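Local coordinates for designed Anbu Protein (Synthetic construct, PDB 5LOY) that forms a helical assembly as a consensus-designed ancestral beta subunit of the Ntn-hydrolase family, probably related to proteasomal protein degradation, at residues 107-119 / 123-135. Residues are numbered along the deposited sequence; the frame is centred on the assembly and turned at random.
Sequences DFNASFILGGQIA and PRLFLIYPAGNFI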
# COMPACT_ATOMS: atom_id res chain seq x y z
N ASP A 107 4.43 21.34 5.79
CA ASP A 107 3.10 20.92 5.32
C ASP A 107 2.03 20.85 6.44
O ASP A 107 2.06 19.93 7.28
CB ASP A 107 3.18 19.55 4.61
CG ASP A 107 1.80 19.05 4.07
OD1 ASP A 107 0.89 19.88 3.79
OD2 ASP A 107 1.63 17.82 3.94
N PHE A 108 1.07 21.80 6.40
CA PHE A 108 0.07 21.96 7.46
C PHE A 108 -1.28 21.27 7.20
O PHE A 108 -2.23 21.46 7.96
CB PHE A 108 -0.15 23.45 7.77
CG PHE A 108 1.11 24.19 8.21
CD1 PHE A 108 2.01 23.61 9.11
CD2 PHE A 108 1.40 25.46 7.72
CE1 PHE A 108 3.16 24.27 9.50
CE2 PHE A 108 2.55 26.14 8.12
CZ PHE A 108 3.43 25.55 9.01
N ASN A 109 -1.37 20.44 6.16
CA ASN A 109 -2.64 19.79 5.83
C ASN A 109 -3.09 18.73 6.80
O ASN A 109 -2.29 18.10 7.48
CB ASN A 109 -2.58 19.16 4.44
CG ASN A 109 -2.76 20.18 3.34
OD1 ASN A 109 -3.00 21.35 3.59
ND2 ASN A 109 -2.62 19.73 2.12
N ALA A 110 -4.41 18.53 6.83
CA ALA A 110 -5.03 17.59 7.74
C ALA A 110 -6.27 17.00 7.14
O ALA A 110 -6.79 17.47 6.15
CB ALA A 110 -5.37 18.27 9.06
N SER A 111 -6.76 15.95 7.77
CA SER A 111 -7.78 15.12 7.17
C SER A 111 -8.53 14.34 8.26
O SER A 111 -7.94 14.01 9.28
CB SER A 111 -7.09 14.16 6.20
OG SER A 111 -8.05 13.57 5.38
N PHE A 112 -9.81 14.05 8.06
CA PHE A 112 -10.60 13.43 9.11
C PHE A 112 -11.57 12.38 8.60
O PHE A 112 -12.00 12.40 7.44
CB PHE A 112 -11.42 14.49 9.84
CG PHE A 112 -10.59 15.64 10.39
CD1 PHE A 112 -10.26 16.72 9.59
CD2 PHE A 112 -10.15 15.62 11.70
CE1 PHE A 112 -9.50 17.75 10.07
CE2 PHE A 112 -9.40 16.65 12.19
CZ PHE A 112 -9.07 17.72 11.38
N ILE A 113 -11.97 11.49 9.51
CA ILE A 113 -13.08 10.59 9.30
C ILE A 113 -14.08 10.82 10.41
O ILE A 113 -13.70 10.92 11.58
CB ILE A 113 -12.63 9.13 9.35
CG1 ILE A 113 -11.89 8.80 8.07
CG2 ILE A 113 -13.83 8.20 9.51
CD1 ILE A 113 -11.16 7.47 8.12
N LEU A 114 -15.35 10.94 10.05
CA LEU A 114 -16.38 11.29 11.00
C LEU A 114 -17.51 10.33 10.81
O LEU A 114 -18.02 10.19 9.70
CB LEU A 114 -16.89 12.71 10.75
CG LEU A 114 -18.04 13.13 11.68
CD1 LEU A 114 -17.50 13.47 13.05
CD2 LEU A 114 -18.80 14.32 11.16
N GLY A 115 -17.95 9.70 11.88
CA GLY A 115 -19.12 8.82 11.79
C GLY A 115 -19.87 8.66 13.08
O GLY A 115 -19.41 9.10 14.13
N GLY A 116 -21.03 8.04 13.01
CA GLY A 116 -21.84 7.84 14.20
C GLY A 116 -23.31 7.69 13.87
O GLY A 116 -23.67 7.40 12.73
N GLN A 117 -24.16 7.89 14.88
CA GLN A 117 -25.59 7.78 14.70
C GLN A 117 -26.30 8.79 15.59
O GLN A 117 -25.95 8.97 16.75
CB GLN A 117 -26.07 6.37 15.00
CG GLN A 117 -27.57 6.22 14.84
CD GLN A 117 -28.05 4.78 14.85
OE1 GLN A 117 -27.44 3.90 15.46
NE2 GLN A 117 -29.14 4.54 14.18
N ILE A 118 -27.31 9.44 15.03
CA ILE A 118 -28.15 10.39 15.76
C ILE A 118 -29.55 9.80 15.78
O ILE A 118 -29.98 9.28 14.78
CB ILE A 118 -28.10 11.75 15.06
CG1 ILE A 118 -26.73 12.39 15.32
CG2 ILE A 118 -29.21 12.66 15.54
CD1 ILE A 118 -26.40 13.57 14.42
N ALA A 119 -30.23 9.82 16.92
CA ALA A 119 -31.54 9.13 17.05
C ALA A 119 -32.48 9.40 15.86
O ALA A 119 -32.62 10.56 15.44
CB ALA A 119 -32.22 9.55 18.34
N PRO A 123 -27.04 4.87 11.01
CA PRO A 123 -25.61 5.15 11.18
C PRO A 123 -24.99 5.63 9.87
O PRO A 123 -25.36 5.11 8.81
CB PRO A 123 -25.00 3.79 11.59
CG PRO A 123 -26.15 2.91 11.94
CD PRO A 123 -27.35 3.44 11.21
N ARG A 124 -24.08 6.59 9.95
CA ARG A 124 -23.47 7.21 8.76
C ARG A 124 -21.97 7.44 8.96
O ARG A 124 -21.48 7.51 10.10
CB ARG A 124 -24.18 8.52 8.44
CG ARG A 124 -25.65 8.36 8.09
CD ARG A 124 -26.38 9.70 8.01
NE ARG A 124 -26.15 10.38 6.74
CZ ARG A 124 -26.68 11.55 6.39
NH1 ARG A 124 -27.48 12.22 7.22
NH2 ARG A 124 -26.41 12.06 5.19
N LEU A 125 -21.25 7.55 7.85
CA LEU A 125 -19.81 7.63 7.86
C LEU A 125 -19.32 8.58 6.76
O LEU A 125 -19.72 8.44 5.59
CB LEU A 125 -19.24 6.25 7.61
CG LEU A 125 -17.71 6.15 7.63
CD1 LEU A 125 -17.21 6.46 9.04
CD2 LEU A 125 -17.23 4.77 7.19
N PHE A 126 -18.44 9.52 7.13
CA PHE A 126 -17.94 10.56 6.21
C PHE A 126 -16.42 10.66 6.19
O PHE A 126 -15.77 10.35 7.19
CB PHE A 126 -18.47 11.93 6.62
CG PHE A 126 -19.94 12.07 6.45
CD1 PHE A 126 -20.79 11.59 7.41
CD2 PHE A 126 -20.48 12.68 5.34
CE1 PHE A 126 -22.16 11.72 7.26
CE2 PHE A 126 -21.85 12.80 5.17
CZ PHE A 126 -22.69 12.31 6.13
N LEU A 127 -15.89 11.12 5.06
CA LEU A 127 -14.46 11.45 4.92
C LEU A 127 -14.35 12.94 4.63
O LEU A 127 -14.99 13.43 3.70
CB LEU A 127 -13.85 10.67 3.78
CG LEU A 127 -12.41 10.98 3.36
CD1 LEU A 127 -11.43 10.74 4.48
CD2 LEU A 127 -12.00 10.11 2.17
N ILE A 128 -13.58 13.66 5.45
CA ILE A 128 -13.39 15.09 5.23
C ILE A 128 -12.00 15.31 4.66
O ILE A 128 -10.99 14.93 5.26
CB ILE A 128 -13.57 15.93 6.50
CG1 ILE A 128 -15.00 15.86 6.99
CG2 ILE A 128 -13.28 17.38 6.23
CD1 ILE A 128 -15.27 14.70 7.91
N TYR A 129 -11.97 15.92 3.49
CA TYR A 129 -10.72 16.12 2.78
C TYR A 129 -9.97 17.34 3.30
O TYR A 129 -10.55 18.20 3.95
CB TYR A 129 -11.01 16.32 1.29
CG TYR A 129 -11.55 15.12 0.55
CD1 TYR A 129 -10.86 13.90 0.51
CD2 TYR A 129 -12.72 15.23 -0.19
CE1 TYR A 129 -11.35 12.82 -0.21
CE2 TYR A 129 -13.21 14.17 -0.92
CZ TYR A 129 -12.53 12.97 -0.92
OH TYR A 129 -13.06 11.95 -1.67
N PRO A 130 -8.68 17.45 2.96
CA PRO A 130 -7.87 18.61 3.30
C PRO A 130 -8.49 19.93 2.95
O PRO A 130 -8.32 20.88 3.70
CB PRO A 130 -6.61 18.40 2.47
CG PRO A 130 -6.45 16.92 2.44
CD PRO A 130 -7.85 16.38 2.36
N ALA A 131 -9.17 20.03 1.83
CA ALA A 131 -9.81 21.30 1.45
C ALA A 131 -11.09 21.62 2.25
O ALA A 131 -11.64 22.71 2.13
CB ALA A 131 -10.12 21.28 -0.04
N GLY A 132 -11.59 20.66 3.01
CA GLY A 132 -12.76 20.86 3.86
C GLY A 132 -14.11 20.51 3.24
O GLY A 132 -15.13 20.68 3.89
N ASN A 133 -14.12 20.02 2.01
CA ASN A 133 -15.31 19.36 1.50
C ASN A 133 -15.25 17.88 1.86
O ASN A 133 -14.28 17.45 2.47
CB ASN A 133 -15.49 19.60 -0.01
CG ASN A 133 -14.35 19.04 -0.84
OD1 ASN A 133 -13.27 18.69 -0.34
ND2 ASN A 133 -14.60 18.97 -2.15
N PHE A 134 -16.29 17.12 1.57
CA PHE A 134 -16.41 15.77 2.13
C PHE A 134 -17.32 14.85 1.33
O PHE A 134 -18.10 15.29 0.51
CB PHE A 134 -16.91 15.83 3.59
CG PHE A 134 -18.21 16.58 3.76
CD1 PHE A 134 -19.42 15.93 3.56
CD2 PHE A 134 -18.22 17.92 4.10
CE1 PHE A 134 -20.62 16.61 3.70
CE2 PHE A 134 -19.41 18.61 4.24
CZ PHE A 134 -20.61 17.96 4.03
N ILE A 135 -17.22 13.55 1.62
CA ILE A 135 -18.09 12.57 1.04
C ILE A 135 -18.59 11.56 2.07
O ILE A 135 -18.00 11.41 3.13
CB ILE A 135 -17.40 11.82 -0.11
CG1 ILE A 135 -16.13 11.12 0.38
CG2 ILE A 135 -17.04 12.78 -1.23
CD1 ILE A 135 -15.62 10.06 -0.59
O HOH W 1 -5.78 20.91 5.24
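Gln117 lays its amide alongside the ring of Pro123, NE2 3.6 Å from Pro123 CD; an extended chain (CG anti to the backbone N, chi1 179°) brings the amide level with the ring, where Gln117 OE1 is hydrogen-bonded to Tyr196 OH and Asp199 N, and Gln117 NE2 to Glu121 O. From here strands 110-118 and 124-128 run antiparallel, their axes 166° apart, through three hydrogen-bonded pairs: Gly116 with Arg124, Leu114 with Phe126, and Phe112 with Ile128. Of the two bonds of the middle pair, Phe126 N to Leu114 O is the shorter, at 2.7 Å, and that same oxygen lies at the edge of the Phe126 ring, near its plane. The hairpin supplies the third and fourth strands of a five-stranded antiparallel sheet, one of the two in the alpha-beta-beta-alpha sandwich of Ntn hydrolases. On the face toward helix 79-94, Ile128 CD1 packs on Leu114 CB at 3.8 Å, and Leu114 and Phe126 both touch Met79. On the opposite face, where Leu127 touches Phe144 and Ile146 of the second sheet, two leucines cross Ile113: Leu125 CD1 reaches its CG2 (3.8 Å) and Leu127 CD1 its CG1 (4.1 Å). Ile128 O accepts twice, from Phe112 N at a nearly straight 172° and from Ser111 OG at 3.2 Å.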